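PCF11 protein (Saccharomyces cerevisiae, PDB 1SZ9) probably helps couple transcription to mRNA 3'-end processing, its CTD-interacting domain recognising the carboxy-terminal domain of RNA polymerase II. Local coordinates at residues Thr5-Leu19 and Asn37-Arg51. Sequence-based numbering, arbitrary orientation.
Sequences TEVIVKDFNSILEEL and NISCAQYFVDAIESR
Arg-51 NH2 is gripped from two directions at the C-terminal end of segment 5-19: it donates to a water 2.6 Å from NH2 that in turn donates to Glu-17 O, and it forms a salt bridge with Glu-17 OE1 at 3.4 Å. Carboxylate and guanidinium planes stand 80° apart, which excludes a coplanar two-pronged pairing. NH1 reaches Leu-19 O through a second water, lying in the guanidinium plane, and has a weak hydrogen bond to Gln-59, while Leu-16 O sits over one face of the group. Bent at chi2 and chi3, the arginine chain slides past Leu-16 in the opposite direction and sets its guanidinium beside the type I turn from Leu-16 to Leu-19. Arg-51 CD lies 4.0 Å from Leu-16 CG. Helices 5-16 and 41-51 run nearly parallel, their axes 10.1 Å apart at closest approach, as the first and third helices of the all-helical, ARM-repeat-like CID fold; helix 24-36 connects them and meets Phe-12 through Leu-30. Midway, Phe-12 and Phe-44 form an offset stack, centroids 4.1 Å apart and planes at 16°. The Phe-12 CB already points toward helix 41-51, and a chi1 of -169°, with CG opposite the backbone N, carries the ring on over Phe-44; Ile-48 CG1 meets its edge in plane. Toward the N-terminal end, Val-9 CG2 packs 3.6 Å from Tyr-43 CB.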
ATOM      1  N   THR A   5       0.445 -21.759   8.523  1.00 50.89           N
ATOM      2  CA  THR A   5       1.060 -20.556   7.971  1.00 50.04           C
ATOM      3  C   THR A   5       1.065 -20.598   6.450  1.00 48.72           C
ATOM      4  O   THR A   5       0.682 -19.634   5.787  1.00 47.27           O
ATOM      5  CB  THR A   5       2.507 -20.409   8.479  1.00 50.41           C
ATOM      6  OG1 THR A   5       2.478 -20.157   9.888  1.00 50.20           O
ATOM      7  CG2 THR A   5       3.231 -19.266   7.768  1.00 50.04           C
ATOM      8  N   GLU A   6       1.515 -21.729   5.919  1.00 47.15           N
ATOM      9  CA  GLU A   6       1.586 -21.969   4.486  1.00 47.30           C
ATOM     10  C   GLU A   6       0.215 -21.784   3.826  1.00 44.06           C
ATOM     11  O   GLU A   6       0.083 -21.093   2.828  1.00 43.35           O
ATOM     12  CB  GLU A   6       2.094 -23.394   4.237  1.00 50.02           C
ATOM     13  CG  GLU A   6       2.105 -23.818   2.784  1.00 56.72           C
ATOM     14  CD  GLU A   6       3.495 -24.184   2.302  1.00 60.27           C
ATOM     15  OE1 GLU A   6       4.172 -24.982   2.991  1.00 62.26           O
ATOM     16  OE2 GLU A   6       3.909 -23.678   1.235  1.00 62.76           O
ATOM     17  N   VAL A   7      -0.799 -22.418   4.398  1.00 42.26           N
ATOM     18  CA  VAL A   7      -2.148 -22.334   3.883  1.00 40.97           C
ATOM     19  C   VAL A   7      -2.672 -20.892   3.899  1.00 39.82           C
ATOM     20  O   VAL A   7      -3.232 -20.413   2.908  1.00 36.16           O
ATOM     21  CB  VAL A   7      -3.103 -23.230   4.706  1.00 41.74           C
ATOM     22  CG1 VAL A   7      -4.548 -22.968   4.305  1.00 39.82           C
ATOM     23  CG2 VAL A   7      -2.758 -24.695   4.474  1.00 43.19           C
ATOM     24  N   ILE A   8      -2.501 -20.207   5.026  1.00 37.19           N
ATOM     25  CA  ILE A   8      -2.964 -18.831   5.131  1.00 36.70           C
ATOM     26  C   ILE A   8      -2.245 -17.911   4.132  1.00 33.55           C
ATOM     27  O   ILE A   8      -2.875 -17.091   3.471  1.00 31.25           O
ATOM     28  CB  ILE A   8      -2.772 -18.292   6.565  1.00 37.59           C
ATOM     29  CG1 ILE A   8      -3.535 -19.190   7.545  1.00 39.36           C
ATOM     30  CG2 ILE A   8      -3.300 -16.841   6.662  1.00 35.88           C
ATOM     31  CD1 ILE A   8      -3.228 -18.923   9.012  1.00 44.13           C
ATOM     32  N   VAL A   9      -0.934 -18.059   4.017  1.00 31.92           N
ATOM     33  CA  VAL A   9      -0.174 -17.227   3.098  1.00 33.72           C
ATOM     34  C   VAL A   9      -0.566 -17.494   1.644  1.00 35.80           C
ATOM     35  O   VAL A   9      -0.719 -16.553   0.862  1.00 34.07           O
ATOM     36  CB  VAL A   9       1.355 -17.426   3.293  1.00 33.75           C
ATOM     37  CG1 VAL A   9       2.138 -16.748   2.168  1.00 33.65           C
ATOM     38  CG2 VAL A   9       1.784 -16.833   4.635  1.00 31.90           C
ATOM     39  N   LYS A  10      -0.746 -18.766   1.281  1.00 36.25           N
ATOM     40  CA  LYS A  10      -1.127 -19.098  -0.093  1.00 38.13           C
ATOM     41  C   LYS A  10      -2.512 -18.552  -0.400  1.00 37.01           C
ATOM     42  O   LYS A  10      -2.794 -18.114  -1.509  1.00 35.81           O
ATOM     43  CB  LYS A  10      -1.109 -20.610  -0.318  1.00 38.76           C
ATOM     44  CG  LYS A  10       0.278 -21.174  -0.524  1.00 43.51           C
ATOM     45  CD  LYS A  10       0.237 -22.671  -0.778  1.00 45.40           C
ATOM     46  CE  LYS A  10       1.623 -23.210  -1.091  1.00 45.33           C
ATOM     47  NZ  LYS A  10       1.579 -24.688  -1.309  1.00 47.66           N
ATOM     48  N   ASP A  11      -3.375 -18.588   0.602  1.00 37.02           N
ATOM     49  CA  ASP A  11      -4.730 -18.095   0.459  1.00 37.27           C
ATOM     50  C   ASP A  11      -4.673 -16.573   0.252  1.00 36.23           C
ATOM     51  O   ASP A  11      -5.425 -16.025  -0.565  1.00 35.14           O
ATOM     52  CB  ASP A  11      -5.524 -18.475   1.719  1.00 42.49           C
ATOM     53  CG  ASP A  11      -6.961 -17.974   1.701  1.00 47.35           C
ATOM     54  OD1 ASP A  11      -7.690 -18.199   0.708  1.00 50.74           O
ATOM     55  OD2 ASP A  11      -7.375 -17.363   2.710  1.00 52.07           O
ATOM     56  N   PHE A  12      -3.772 -15.899   0.973  1.00 32.16           N
ATOM     57  CA  PHE A  12      -3.625 -14.434   0.850  1.00 31.36           C
ATOM     58  C   PHE A  12      -3.171 -14.123  -0.576  1.00 30.16           C
ATOM     59  O   PHE A  12      -3.755 -13.270  -1.247  1.00 26.66           O
ATOM     60  CB  PHE A  12      -2.578 -13.892   1.849  1.00 28.84           C
ATOM     61  CG  PHE A  12      -2.556 -12.383   1.974  1.00 26.87           C
ATOM     62  CD1 PHE A  12      -3.408 -11.722   2.862  1.00 23.18           C
ATOM     63  CD2 PHE A  12      -1.669 -11.623   1.218  1.00 25.30           C
ATOM     64  CE1 PHE A  12      -3.371 -10.323   3.001  1.00 21.22           C
ATOM     65  CE2 PHE A  12      -1.631 -10.217   1.350  1.00 26.98           C
ATOM     66  CZ  PHE A  12      -2.486  -9.577   2.248  1.00 23.07           C
ATOM     67  N   ASN A  13      -2.137 -14.823  -1.035  1.00 29.41           N
ATOM     68  CA  ASN A  13      -1.612 -14.607  -2.390  1.00 32.22           C
ATOM     69  C   ASN A  13      -2.663 -14.874  -3.464  1.00 32.04           C
ATOM     70  O   ASN A  13      -2.801 -14.117  -4.418  1.00 32.11           O
ATOM     71  CB  ASN A  13      -0.403 -15.513  -2.671  1.00 32.98           C
ATOM     72  CG  ASN A  13       0.881 -14.995  -2.050  1.00 38.58           C
ATOM     73  OD1 ASN A  13       1.338 -13.901  -2.366  1.00 41.95           O
ATOM     74  ND2 ASN A  13       1.478 -15.787  -1.171  1.00 39.34           N
ATOM     75  N   SER A  14      -3.399 -15.967  -3.300  1.00 31.72           N
ATOM     76  CA  SER A  14      -4.424 -16.360  -4.259  1.00 32.22           C
ATOM     77  C   SER A  14      -5.486 -15.277  -4.437  1.00 31.20           C
ATOM     78  O   SER A  14      -5.917 -14.967  -5.553  1.00 30.82           O
ATOM     79  CB  SER A  14      -5.060 -17.673  -3.787  1.00 32.65           C
ATOM     80  OG  SER A  14      -6.192 -18.008  -4.563  1.00 42.59           O
ATOM     81  N   ILE A  15      -5.920 -14.711  -3.321  1.00 29.99           N
ATOM     82  CA  ILE A  15      -6.910 -13.655  -3.355  1.00 28.64           C
ATOM     83  C   ILE A  15      -6.296 -12.396  -3.994  1.00 27.98           C
ATOM     84  O   ILE A  15      -6.904 -11.750  -4.846  1.00 27.24           O
ATOM     85  CB  ILE A  15      -7.402 -13.360  -1.926  1.00 30.20           C
ATOM     86  CG1 ILE A  15      -8.186 -14.576  -1.412  1.00 30.52           C
ATOM     87  CG2 ILE A  15      -8.241 -12.084  -1.904  1.00 30.07           C
ATOM     88  CD1 ILE A  15      -8.576 -14.498   0.054  1.00 31.51           C
ATOM     89  N   LEU A  16      -5.073 -12.069  -3.595  1.00 27.65           N
ATOM     90  CA  LEU A  16      -4.397 -10.894  -4.119  1.00 28.93           C
ATOM     91  C   LEU A  16      -4.310 -10.934  -5.653  1.00 29.91           C
ATOM     92  O   LEU A  16      -4.433  -9.901  -6.321  1.00 26.54           O
ATOM     93  CB  LEU A  16      -3.008 -10.813  -3.489  1.00 29.69           C
ATOM     94  CG  LEU A  16      -2.108  -9.588  -3.639  1.00 32.26           C
ATOM     95  CD1 LEU A  16      -2.853  -8.271  -3.406  1.00 31.38           C
ATOM     96  CD2 LEU A  16      -0.980  -9.754  -2.622  1.00 31.54           C
ATOM     97  N   GLU A  17      -4.109 -12.132  -6.204  1.00 29.48           N
ATOM     98  CA  GLU A  17      -4.013 -12.306  -7.657  1.00 32.02           C
ATOM     99  C   GLU A  17      -5.313 -11.907  -8.345  1.00 27.61           C
ATOM    100  O   GLU A  17      -5.327 -11.614  -9.528  1.00 27.74           O
ATOM    101  CB  GLU A  17      -3.695 -13.762  -8.014  1.00 33.20           C
ATOM    102  CG  GLU A  17      -2.329 -14.221  -7.579  1.00 43.42           C
ATOM    103  CD  GLU A  17      -1.214 -13.502  -8.298  1.00 47.91           C
ATOM    104  OE1 GLU A  17      -1.285 -13.399  -9.544  1.00 51.20           O
ATOM    105  OE2 GLU A  17      -0.261 -13.048  -7.620  1.00 52.84           O
ATOM    106  N   GLU A  18      -6.404 -11.897  -7.596  1.00 27.43           N
ATOM    107  CA  GLU A  18      -7.688 -11.522  -8.167  1.00 27.86           C
ATOM    108  C   GLU A  18      -7.920 -10.001  -8.147  1.00 25.67           C
ATOM    109  O   GLU A  18      -8.920  -9.523  -8.681  1.00 23.24           O
ATOM    110  CB  GLU A  18      -8.818 -12.225  -7.411  1.00 28.74           C
ATOM    111  CG  GLU A  18      -8.925 -13.728  -7.654  1.00 35.69           C
ATOM    112  CD  GLU A  18      -9.153 -14.055  -9.114  1.00 40.78           C
ATOM    113  OE1 GLU A  18     -10.065 -13.458  -9.728  1.00 43.11           O
ATOM    114  OE2 GLU A  18      -8.418 -14.908  -9.651  1.00 46.82           O
ATOM    115  N   LEU A  19      -6.997  -9.256  -7.541  1.00 24.73           N
ATOM    116  CA  LEU A  19      -7.131  -7.788  -7.431  1.00 25.87           C
ATOM    117  C   LEU A  19      -6.736  -7.085  -8.728  1.00 23.38           C
ATOM    118  O   LEU A  19      -5.692  -6.424  -8.800  1.00 20.76           O
ATOM    119  CB  LEU A  19      -6.248  -7.248  -6.314  1.00 24.52           C
ATOM    120  CG  LEU A  19      -6.872  -6.448  -5.171  1.00 31.49           C
ATOM    121  CD1 LEU A  19      -5.770  -5.615  -4.540  1.00 25.62           C
ATOM    122  CD2 LEU A  19      -8.031  -5.568  -5.636  1.00 23.25           C
ATOM    123  N   ASN A  37      -4.281 -12.512  11.249  1.00 29.62           N
ATOM    124  CA  ASN A  37      -3.076 -13.310  11.179  1.00 27.58           C
ATOM    125  C   ASN A  37      -1.820 -12.473  11.278  1.00 29.01           C
ATOM    126  O   ASN A  37      -0.897 -12.631  10.482  1.00 32.15           O
ATOM    127  CB  ASN A  37      -3.090 -14.107   9.873  1.00 27.79           C
ATOM    128  CG  ASN A  37      -4.301 -15.020   9.773  1.00 31.26           C
ATOM    129  OD1 ASN A  37      -4.280 -16.142  10.274  1.00 27.63           O
ATOM    130  ND2 ASN A  37      -5.379 -14.526   9.152  1.00 29.89           N
ATOM    131  N   ILE A  38      -1.783 -11.582  12.260  1.00 28.00           N
ATOM    132  CA  ILE A  38      -0.628 -10.738  12.435  1.00 30.18           C
ATOM    133  C   ILE A  38       0.662 -11.543  12.490  1.00 31.66           C
ATOM    134  O   ILE A  38       1.726 -11.048  12.136  1.00 30.61           O
ATOM    135  CB  ILE A  38      -0.773  -9.857  13.687  1.00 29.42           C
ATOM    136  CG1 ILE A  38      -1.774  -8.731  13.387  1.00 27.17           C
ATOM    137  CG2 ILE A  38       0.604  -9.301  14.111  1.00 29.46           C
ATOM    138  CD1 ILE A  38      -1.982  -7.739  14.540  1.00 30.32           C
ATOM    139  N   SER A  39       0.570 -12.802  12.904  1.00 34.46           N
ATOM    140  CA  SER A  39       1.760 -13.636  12.958  1.00 36.87           C
ATOM    141  C   SER A  39       2.353 -13.840  11.555  1.00 36.27           C
ATOM    142  O   SER A  39       3.525 -14.203  11.419  1.00 36.09           O
ATOM    143  CB  SER A  39       1.424 -14.988  13.606  1.00 40.45           C
ATOM    144  OG  SER A  39       0.142 -15.449  13.196  1.00 46.32           O
ATOM    145  N   CYS A  40       1.549 -13.601  10.514  1.00 33.11           N
ATOM    146  CA  CYS A  40       2.011 -13.758   9.125  1.00 33.18           C
ATOM    147  C   CYS A  40       2.246 -12.415   8.449  1.00 31.39           C
ATOM    148  O   CYS A  40       2.421 -12.351   7.228  1.00 30.24           O
ATOM    149  CB  CYS A  40       0.972 -14.516   8.284  1.00 35.05           C
ATOM    150  SG  CYS A  40       0.642 -16.223   8.771  1.00 39.15           S
ATOM    151  N   ALA A  41       2.225 -11.346   9.239  1.00 30.44           N
ATOM    152  CA  ALA A  41       2.392  -9.997   8.720  1.00 30.83           C
ATOM    153  C   ALA A  41       3.508  -9.814   7.685  1.00 31.40           C
ATOM    154  O   ALA A  41       3.277  -9.280   6.599  1.00 32.42           O
ATOM    155  CB  ALA A  41       2.585  -9.021   9.882  1.00 30.82           C
ATOM    156  N   GLN A  42       4.722 -10.237   7.997  1.00 31.33           N
ATOM    157  CA  GLN A  42       5.788 -10.045   7.022  1.00 33.79           C
ATOM    158  C   GLN A  42       5.507 -10.742   5.679  1.00 33.16           C
ATOM    159  O   GLN A  42       5.908 -10.242   4.616  1.00 31.81           O
ATOM    160  CB  GLN A  42       7.133 -10.490   7.599  1.00 37.14           C
ATOM    161  CG  GLN A  42       8.278 -10.348   6.602  1.00 43.63           C
ATOM    162  CD  GLN A  42       9.638 -10.261   7.266  1.00 47.30           C
ATOM    163  OE1 GLN A  42       9.853 -10.808   8.354  1.00 46.39           O
ATOM    164  NE2 GLN A  42      10.577  -9.578   6.602  1.00 49.05           N
ATOM    165  N   TYR A  43       4.804 -11.875   5.717  1.00 31.18           N
ATOM    166  CA  TYR A  43       4.470 -12.593   4.491  1.00 32.02           C
ATOM    167  C   TYR A  43       3.486 -11.780   3.677  1.00 29.61           C
ATOM    168  O   TYR A  43       3.620 -11.681   2.465  1.00 27.61           O
ATOM    169  CB  TYR A  43       3.874 -13.966   4.798  1.00 33.16           C
ATOM    170  CG  TYR A  43       4.892 -14.904   5.392  1.00 39.31           C
ATOM    171  CD1 TYR A  43       6.056 -15.221   4.692  1.00 40.77           C
ATOM    172  CD2 TYR A  43       4.727 -15.430   6.671  1.00 40.57           C
ATOM    173  CE1 TYR A  43       7.029 -16.026   5.247  1.00 42.67           C
ATOM    174  CE2 TYR A  43       5.703 -16.245   7.240  1.00 42.23           C
ATOM    175  CZ  TYR A  43       6.847 -16.534   6.522  1.00 44.27           C
ATOM    176  OH  TYR A  43       7.826 -17.316   7.080  1.00 48.08           O
ATOM    177  N   PHE A  44       2.504 -11.195   4.355  1.00 29.36           N
ATOM    178  CA  PHE A  44       1.506 -10.370   3.676  1.00 29.19           C
ATOM    179  C   PHE A  44       2.173  -9.109   3.108  1.00 27.91           C
ATOM    180  O   PHE A  44       1.870  -8.687   1.999  1.00 27.11           O
ATOM    181  CB  PHE A  44       0.378  -9.993   4.643  1.00 25.86           C
ATOM    182  CG  PHE A  44      -0.364 -11.178   5.203  1.00 26.34           C
ATOM    183  CD1 PHE A  44      -0.350 -12.403   4.545  1.00 24.53           C
ATOM    184  CD2 PHE A  44      -1.113 -11.059   6.372  1.00 28.36           C
ATOM    185  CE1 PHE A  44      -1.075 -13.500   5.039  1.00 25.91           C
ATOM    186  CE2 PHE A  44      -1.842 -12.146   6.874  1.00 28.02           C
ATOM    187  CZ  PHE A  44      -1.819 -13.371   6.200  1.00 25.98           C
ATOM    188  N   VAL A  45       3.094  -8.514   3.857  1.00 27.82           N
ATOM    189  CA  VAL A  45       3.778  -7.326   3.349  1.00 25.44           C
ATOM    190  C   VAL A  45       4.557  -7.643   2.072  1.00 26.43           C
ATOM    191  O   VAL A  45       4.462  -6.924   1.074  1.00 23.79           O
ATOM    192  CB  VAL A  45       4.729  -6.734   4.411  1.00 25.94           C
ATOM    193  CG1 VAL A  45       5.619  -5.649   3.788  1.00 25.23           C
ATOM    194  CG2 VAL A  45       3.901  -6.128   5.538  1.00 25.26           C
ATOM    195  N   ASP A  46       5.318  -8.734   2.083  1.00 28.57           N
ATOM    196  CA  ASP A  46       6.099  -9.080   0.900  1.00 28.26           C
ATOM    197  C   ASP A  46       5.224  -9.430  -0.284  1.00 26.12           C
ATOM    198  O   ASP A  46       5.549  -9.105  -1.415  1.00 26.01           O
ATOM    199  CB  ASP A  46       7.062 -10.222   1.198  1.00 33.49           C
ATOM    200  CG  ASP A  46       8.214  -9.782   2.083  1.00 38.68           C
ATOM    201  OD1 ASP A  46       8.548  -8.566   2.085  1.00 40.30           O
ATOM    202  OD2 ASP A  46       8.792 -10.653   2.759  1.00 41.27           O
ATOM    203  N   ALA A  47       4.101 -10.082  -0.022  1.00 25.82           N
ATOM    204  CA  ALA A  47       3.175 -10.437  -1.086  1.00 24.01           C
ATOM    205  C   ALA A  47       2.629  -9.152  -1.748  1.00 25.14           C
ATOM    206  O   ALA A  47       2.570  -9.050  -2.970  1.00 23.37           O
ATOM    207  CB  ALA A  47       2.033 -11.258  -0.516  1.00 21.93           C
ATOM    208  N   ILE A  48       2.238  -8.170  -0.938  1.00 24.95           N
ATOM    209  CA  ILE A  48       1.709  -6.931  -1.486  1.00 24.80           C
ATOM    210  C   ILE A  48       2.780  -6.115  -2.211  1.00 23.34           C
ATOM    211  O   ILE A  48       2.526  -5.610  -3.294  1.00 21.42           O
ATOM    212  CB  ILE A  48       1.024  -6.090  -0.380  1.00 25.64           C
ATOM    213  CG1 ILE A  48      -0.279  -6.775   0.025  1.00 27.51           C
ATOM    214  CG2 ILE A  48       0.679  -4.677  -0.886  1.00 24.29           C
ATOM    215  CD1 ILE A  48      -0.973  -6.119   1.167  1.00 30.71           C
ATOM    216  N   GLU A  49       3.970  -5.988  -1.626  1.00 26.43           N
ATOM    217  CA  GLU A  49       5.042  -5.224  -2.274  1.00 28.16           C
ATOM    218  C   GLU A  49       5.453  -5.905  -3.573  1.00 29.63           C
ATOM    219  O   GLU A  49       5.723  -5.236  -4.574  1.00 28.03           O
ATOM    220  CB  GLU A  49       6.263  -5.068  -1.356  1.00 28.49           C
ATOM    221  CG  GLU A  49       5.949  -4.346  -0.040  1.00 32.48           C
ATOM    222  CD  GLU A  49       7.182  -3.787   0.662  1.00 35.75           C
ATOM    223  OE1 GLU A  49       8.294  -4.293   0.422  1.00 36.24           O
ATOM    224  OE2 GLU A  49       7.041  -2.837   1.468  1.00 37.33           O
ATOM    225  N   SER A  50       5.482  -7.237  -3.550  1.00 29.26           N
ATOM    226  CA  SER A  50       5.832  -8.008  -4.737  1.00 31.11           C
ATOM    227  C   SER A  50       4.800  -7.737  -5.834  1.00 29.59           C
ATOM    228  O   SER A  50       5.169  -7.465  -6.982  1.00 27.90           O
ATOM    229  CB  SER A  50       5.890  -9.512  -4.400  1.00 31.95           C
ATOM    230  OG  SER A  50       6.105 -10.276  -5.569  1.00 36.76           O
ATOM    231  N   ARG A  51       3.510  -7.803  -5.489  1.00 29.05           N
ATOM    232  CA  ARG A  51       2.461  -7.524  -6.477  1.00 27.85           C
ATOM    233  C   ARG A  51       2.600  -6.104  -7.048  1.00 27.99           C
ATOM    234  O   ARG A  51       2.538  -5.904  -8.262  1.00 29.62           O
ATOM    235  CB  ARG A  51       1.043  -7.714  -5.886  1.00 30.56           C
ATOM    236  CG  ARG A  51      -0.027  -6.963  -6.691  1.00 33.23           C
ATOM    237  CD  ARG A  51      -1.321  -7.711  -7.042  1.00 34.07           C
ATOM    238  NE  ARG A  51      -1.118  -8.769  -8.017  1.00 37.36           N
ATOM    239  CZ  ARG A  51      -1.869  -8.986  -9.097  1.00 35.80           C
ATOM    240  NH1 ARG A  51      -2.917  -8.217  -9.395  1.00 31.45           N
ATOM    241  NH2 ARG A  51      -1.563 -10.003  -9.891  1.00 32.98           N
TER
HETATM  242  O   HOH W   1      -3.444 -10.955 -11.388  1.00 42.95           O
HETATM  243  O   HOH W   2      -3.312  -5.552  -7.872  1.00 24.41           O